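Local structure of G-protein interacting protein 1 (Dictyostelium discoideum, 5Z1N) at residues 17-28 and 145-154. The protein probably binds heterotrimeric G proteins through their beta/gamma subunits and, in the C-terminal TNFAIP8-like region described here, holds phospholipid in a helical pocket. Numbering follows the deposited sequence.
Sequences LIGSVKKIIKRV and LEIEDDLFLL. With PEF (di-palmitoyl-3-sn-phosphatidylethanolamine), chain B.
Leu154 enters helix 12-28 as a knob into a hole formed by Leu17, Ser20, Val21 and Ile24, and this is the tightly packed part of the contact. Its two methyls part there: CD1 lies 3.6 Å from Val21 CG2 and also meets Leu17 CD2, whose side chain crosses that of Leu154 nearly at a right angle. The other branch, CD2, rests against Ile24 CD1 and, at 3.8 Å, on C24 of the bound phosphatidylethanolamine. Val21 CG2 is shared in the same way, touching lipid C17 at 3.6 Å, and Leu151 CD1 bridges Ile24 CD1 and the acyl-chain end C25. The packing between the segments is therefore continuous with the wall of the lipid pocket.

Toward solvent, at Lys23, Asp150 and Arg27, the contact turns polar and looser. Lys23, extended except for a bend at chi3 (63°), brings NZ to 3.0 Å from Asp150 OD2 in a salt bridge that uses the anti lone pair of that oxygen. A water bridges Ser20 O and Asp149 O, 3.0 Å from each, while a second is hydrogen-bonded to Ser20 OG and only weakly to Leu153 O. The Asp149 carboxylate is buried beneath the Arg27 methylenes, with Arg27 CD 3.3 Å from OD2; Arg27 NH2 stays 4.6 Å from that oxygen, beyond salt-bridge range. Asp149 OD1 instead accepts the backbone N-H of Glu146 from above the carboxylate plane, bracing the turn. An apolar contact adjoins it, Leu145 CD2 packing on Arg27 CB at 3.7 Å.

Helix 135-144 packs against the apolar side through Phe137 and Val141, which touch Ile24, while Tyr83 backs Leu145 and Leu151. On other faces of helix 12-28, Val21 leans on helix 119-132 and Ile18 on helix 31-53, within the all-helical TNFAIP8-like fold.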
# COMPACT_ATOMS: atom_id res chain seq x y z
N LEU A 17 9.07 -0.31 5.59
CA LEU A 17 8.17 0.05 4.50
C LEU A 17 7.07 1.00 4.99
O LEU A 17 6.81 2.04 4.37
CB LEU A 17 7.56 -1.21 3.90
CG LEU A 17 8.40 -1.92 2.84
CD1 LEU A 17 7.92 -3.34 2.63
CD2 LEU A 17 8.34 -1.13 1.55
N ILE A 18 6.43 0.65 6.10
CA ILE A 18 5.36 1.47 6.62
C ILE A 18 5.88 2.83 7.08
O ILE A 18 5.20 3.85 6.93
CB ILE A 18 4.63 0.73 7.76
CG1 ILE A 18 4.06 -0.58 7.22
CG2 ILE A 18 3.52 1.59 8.34
CD1 ILE A 18 3.37 -1.42 8.27
N GLY A 19 7.11 2.87 7.62
CA GLY A 19 7.71 4.15 7.96
C GLY A 19 7.89 5.05 6.75
O GLY A 19 7.59 6.25 6.80
N SER A 20 8.36 4.49 5.63
CA SER A 20 8.54 5.29 4.42
C SER A 20 7.20 5.83 3.92
O SER A 20 7.06 7.03 3.63
CB SER A 20 9.23 4.46 3.34
OG SER A 20 10.54 4.10 3.76
N VAL A 21 6.19 4.95 3.84
CA VAL A 21 4.85 5.39 3.45
C VAL A 21 4.36 6.50 4.36
O VAL A 21 3.84 7.53 3.90
CB VAL A 21 3.88 4.19 3.45
CG1 VAL A 21 2.47 4.68 3.20
CG2 VAL A 21 4.29 3.19 2.40
N LYS A 22 4.53 6.32 5.68
CA LYS A 22 4.01 7.30 6.63
C LYS A 22 4.68 8.65 6.47
O LYS A 22 4.01 9.69 6.56
CB LYS A 22 4.20 6.79 8.06
CG LYS A 22 3.65 7.76 9.11
CD LYS A 22 3.85 7.26 10.53
CE LYS A 22 3.15 8.17 11.52
NZ LYS A 22 3.33 7.75 12.94
N LYS A 23 5.99 8.67 6.23
CA LYS A 23 6.65 9.96 6.03
C LYS A 23 6.12 10.66 4.78
O LYS A 23 5.85 11.87 4.80
CB LYS A 23 8.17 9.78 5.93
CG LYS A 23 8.93 11.09 5.76
CD LYS A 23 10.40 10.95 6.12
CE LYS A 23 11.12 9.96 5.21
NZ LYS A 23 12.53 9.72 5.65
N ILE A 24 5.92 9.90 3.70
CA ILE A 24 5.38 10.51 2.49
C ILE A 24 3.97 11.06 2.74
O ILE A 24 3.64 12.18 2.31
CB ILE A 24 5.40 9.50 1.33
CG1 ILE A 24 6.85 9.29 0.87
CG2 ILE A 24 4.53 9.96 0.18
CD1 ILE A 24 7.06 8.09 -0.04
N ILE A 25 3.14 10.30 3.45
CA ILE A 25 1.79 10.77 3.76
C ILE A 25 1.84 12.05 4.58
O ILE A 25 1.08 12.99 4.34
CB ILE A 25 0.99 9.67 4.49
CG1 ILE A 25 0.79 8.46 3.58
CG2 ILE A 25 -0.37 10.21 4.93
CD1 ILE A 25 0.02 7.35 4.25
N LYS A 26 2.73 12.09 5.59
CA LYS A 26 2.93 13.33 6.34
C LYS A 26 3.20 14.49 5.40
O LYS A 26 2.59 15.56 5.52
CB LYS A 26 4.09 13.16 7.33
CG LYS A 26 3.72 12.53 8.66
CD LYS A 26 4.72 12.90 9.75
CE LYS A 26 6.11 12.40 9.42
NZ LYS A 26 7.09 12.75 10.50
N ARG A 27 4.11 14.29 4.45
CA ARG A 27 4.49 15.39 3.56
C ARG A 27 3.33 15.83 2.66
O ARG A 27 3.22 17.02 2.35
CB ARG A 27 5.69 14.98 2.71
CG ARG A 27 6.96 14.72 3.53
CD ARG A 27 7.50 15.99 4.18
NE ARG A 27 6.90 16.26 5.49
CZ ARG A 27 7.38 15.81 6.64
NH1 ARG A 27 6.77 16.11 7.78
NH2 ARG A 27 8.47 15.05 6.66
N VAL A 28 2.47 14.91 2.24
CA VAL A 28 1.41 15.30 1.30
C VAL A 28 0.12 15.75 1.97
O VAL A 28 -0.68 16.45 1.33
CB VAL A 28 1.08 14.16 0.33
CG1 VAL A 28 2.30 13.79 -0.50
CG2 VAL A 28 0.56 12.97 1.09
N LEU A 145 7.11 16.59 -3.98
CA LEU A 145 7.97 16.11 -2.91
C LEU A 145 9.40 16.62 -3.10
O LEU A 145 9.87 16.82 -4.22
CB LEU A 145 7.99 14.58 -2.85
CG LEU A 145 6.83 13.84 -2.19
CD1 LEU A 145 7.18 12.38 -2.02
CD2 LEU A 145 6.47 14.47 -0.85
N GLU A 146 10.08 16.82 -1.98
CA GLU A 146 11.52 17.02 -2.03
C GLU A 146 12.22 15.68 -2.18
O GLU A 146 11.64 14.61 -1.93
CB GLU A 146 12.02 17.73 -0.76
CG GLU A 146 10.99 18.64 -0.09
CD GLU A 146 10.81 19.97 -0.80
OE1 GLU A 146 11.63 20.29 -1.69
OE2 GLU A 146 9.86 20.70 -0.45
N ILE A 147 13.49 15.73 -2.60
CA ILE A 147 14.29 14.51 -2.68
C ILE A 147 14.50 13.92 -1.29
O ILE A 147 14.63 12.70 -1.14
CB ILE A 147 15.63 14.79 -3.40
CG1 ILE A 147 16.31 13.48 -3.80
CG2 ILE A 147 16.55 15.64 -2.54
CD1 ILE A 147 15.72 12.84 -5.05
N GLU A 148 14.51 14.76 -0.25
CA GLU A 148 14.68 14.29 1.12
C GLU A 148 13.47 13.51 1.64
O GLU A 148 13.57 12.90 2.71
CB GLU A 148 14.95 15.47 2.06
CG GLU A 148 16.41 15.91 2.11
CD GLU A 148 16.80 16.78 0.94
OE1 GLU A 148 18.00 16.80 0.58
OE2 GLU A 148 15.91 17.45 0.37
N ASP A 149 12.35 13.52 0.92
CA ASP A 149 11.16 12.80 1.37
C ASP A 149 11.22 11.31 1.05
O ASP A 149 10.32 10.57 1.46
CB ASP A 149 9.91 13.45 0.76
CG ASP A 149 9.72 14.88 1.24
OD1 ASP A 149 9.19 15.72 0.49
OD2 ASP A 149 10.12 15.16 2.39
N ASP A 150 12.24 10.87 0.31
CA ASP A 150 12.65 9.47 0.27
C ASP A 150 11.59 8.56 -0.35
O ASP A 150 11.37 7.43 0.10
CB ASP A 150 13.04 8.97 1.66
CG ASP A 150 14.36 9.58 2.14
OD1 ASP A 150 15.22 9.86 1.29
OD2 ASP A 150 14.53 9.76 3.37
N LEU A 151 10.94 9.05 -1.41
CA LEU A 151 10.19 8.15 -2.28
C LEU A 151 11.08 7.03 -2.80
O LEU A 151 10.61 5.90 -3.01
CB LEU A 151 9.59 8.94 -3.44
CG LEU A 151 8.75 8.17 -4.47
CD1 LEU A 151 7.50 7.57 -3.82
CD2 LEU A 151 8.38 9.08 -5.62
N PHE A 152 12.38 7.31 -2.97
CA PHE A 152 13.31 6.30 -3.45
C PHE A 152 13.36 5.10 -2.53
O PHE A 152 13.42 3.95 -2.99
CB PHE A 152 14.72 6.90 -3.61
CG PHE A 152 15.79 5.86 -3.80
CD1 PHE A 152 15.97 5.25 -5.03
CD2 PHE A 152 16.61 5.48 -2.74
CE1 PHE A 152 16.95 4.28 -5.21
CE2 PHE A 152 17.59 4.52 -2.91
CZ PHE A 152 17.75 3.91 -4.15
N LEU A 153 13.37 5.32 -1.21
CA LEU A 153 13.43 4.20 -0.28
C LEU A 153 12.20 3.32 -0.40
O LEU A 153 12.30 2.08 -0.40
CB LEU A 153 13.58 4.72 1.15
CG LEU A 153 14.84 5.56 1.42
CD1 LEU A 153 14.95 5.91 2.89
CD2 LEU A 153 16.08 4.81 0.95
N LEU A 154 11.02 3.94 -0.53
CA LEU A 154 9.79 3.17 -0.63
C LEU A 154 9.74 2.38 -1.93
O LEU A 154 9.50 1.17 -1.92
CB LEU A 154 8.58 4.11 -0.53
CG LEU A 154 7.25 3.41 -0.80
CD1 LEU A 154 7.01 2.30 0.21
CD2 LEU A 154 6.10 4.41 -0.80
C2 PEF B . 5.78 -8.90 6.25
C1 PEF B . 5.28 -10.32 6.04
N PEF B . 7.79 -14.66 2.86
C3 PEF B . 7.26 -8.77 5.93
C4 PEF B . 5.81 -13.76 3.91
C5 PEF B . 6.41 -14.95 3.17
C10 PEF B . 4.71 -6.79 5.97
C11 PEF B . 3.72 -5.89 5.27
C12 PEF B . 4.28 -4.48 5.06
C13 PEF B . 3.37 -3.76 4.07
C14 PEF B . 3.71 -2.29 3.89
C15 PEF B . 3.00 -1.76 2.65
C16 PEF B . 3.19 -0.27 2.46
C17 PEF B . 2.82 0.17 1.04
C18 PEF B . 1.50 -0.44 0.58
C19 PEF B . 0.70 0.55 -0.27
C20 PEF B . 1.53 1.15 -1.39
C21 PEF B . 1.42 2.67 -1.38
C22 PEF B . 2.35 3.31 -2.41
C23 PEF B . 2.53 4.80 -2.14
C24 PEF B . 3.35 5.46 -3.24
C25 PEF B . 3.68 6.89 -2.90
C30 PEF B . 7.57 -7.50 3.83
C31 PEF B . 7.73 -7.46 2.33
C32 PEF B . 6.43 -7.03 1.68
C33 PEF B . 5.37 -8.13 1.78
C34 PEF B . 3.97 -7.53 1.77
C35 PEF B . 2.90 -8.62 1.67
C36 PEF B . 1.57 -8.14 2.23
C37 PEF B . 0.41 -8.99 1.74
C38 PEF B . -0.88 -8.62 2.46
C39 PEF B . -2.00 -8.29 1.48
C40 PEF B . -3.31 -7.96 2.19
C41 PEF B . -3.17 -6.74 3.11
C42 PEF B . -2.83 -5.47 2.33
C43 PEF B . -2.90 -4.25 3.24
C44 PEF B . -2.52 -2.98 2.49
C45 PEF B . -2.81 -1.76 3.34
O4 PEF B . 5.21 -6.47 7.04
O5 PEF B . 7.55 -6.47 4.49
O2 PEF B . 5.07 -8.05 5.37
O3 PEF B . 7.40 -8.77 4.51
O1P PEF B . 6.77 -13.44 7.50
O2P PEF B . 4.53 -13.04 6.17
O3P PEF B . 6.33 -11.25 6.26
O4P PEF B . 6.68 -13.34 4.96
P PEF B . 6.02 -12.83 6.33
O HOH W 1 9.82 8.02 2.91
O HOH W 2 11.19 1.51 2.69
O HOH W 3 13.03 13.07 5.23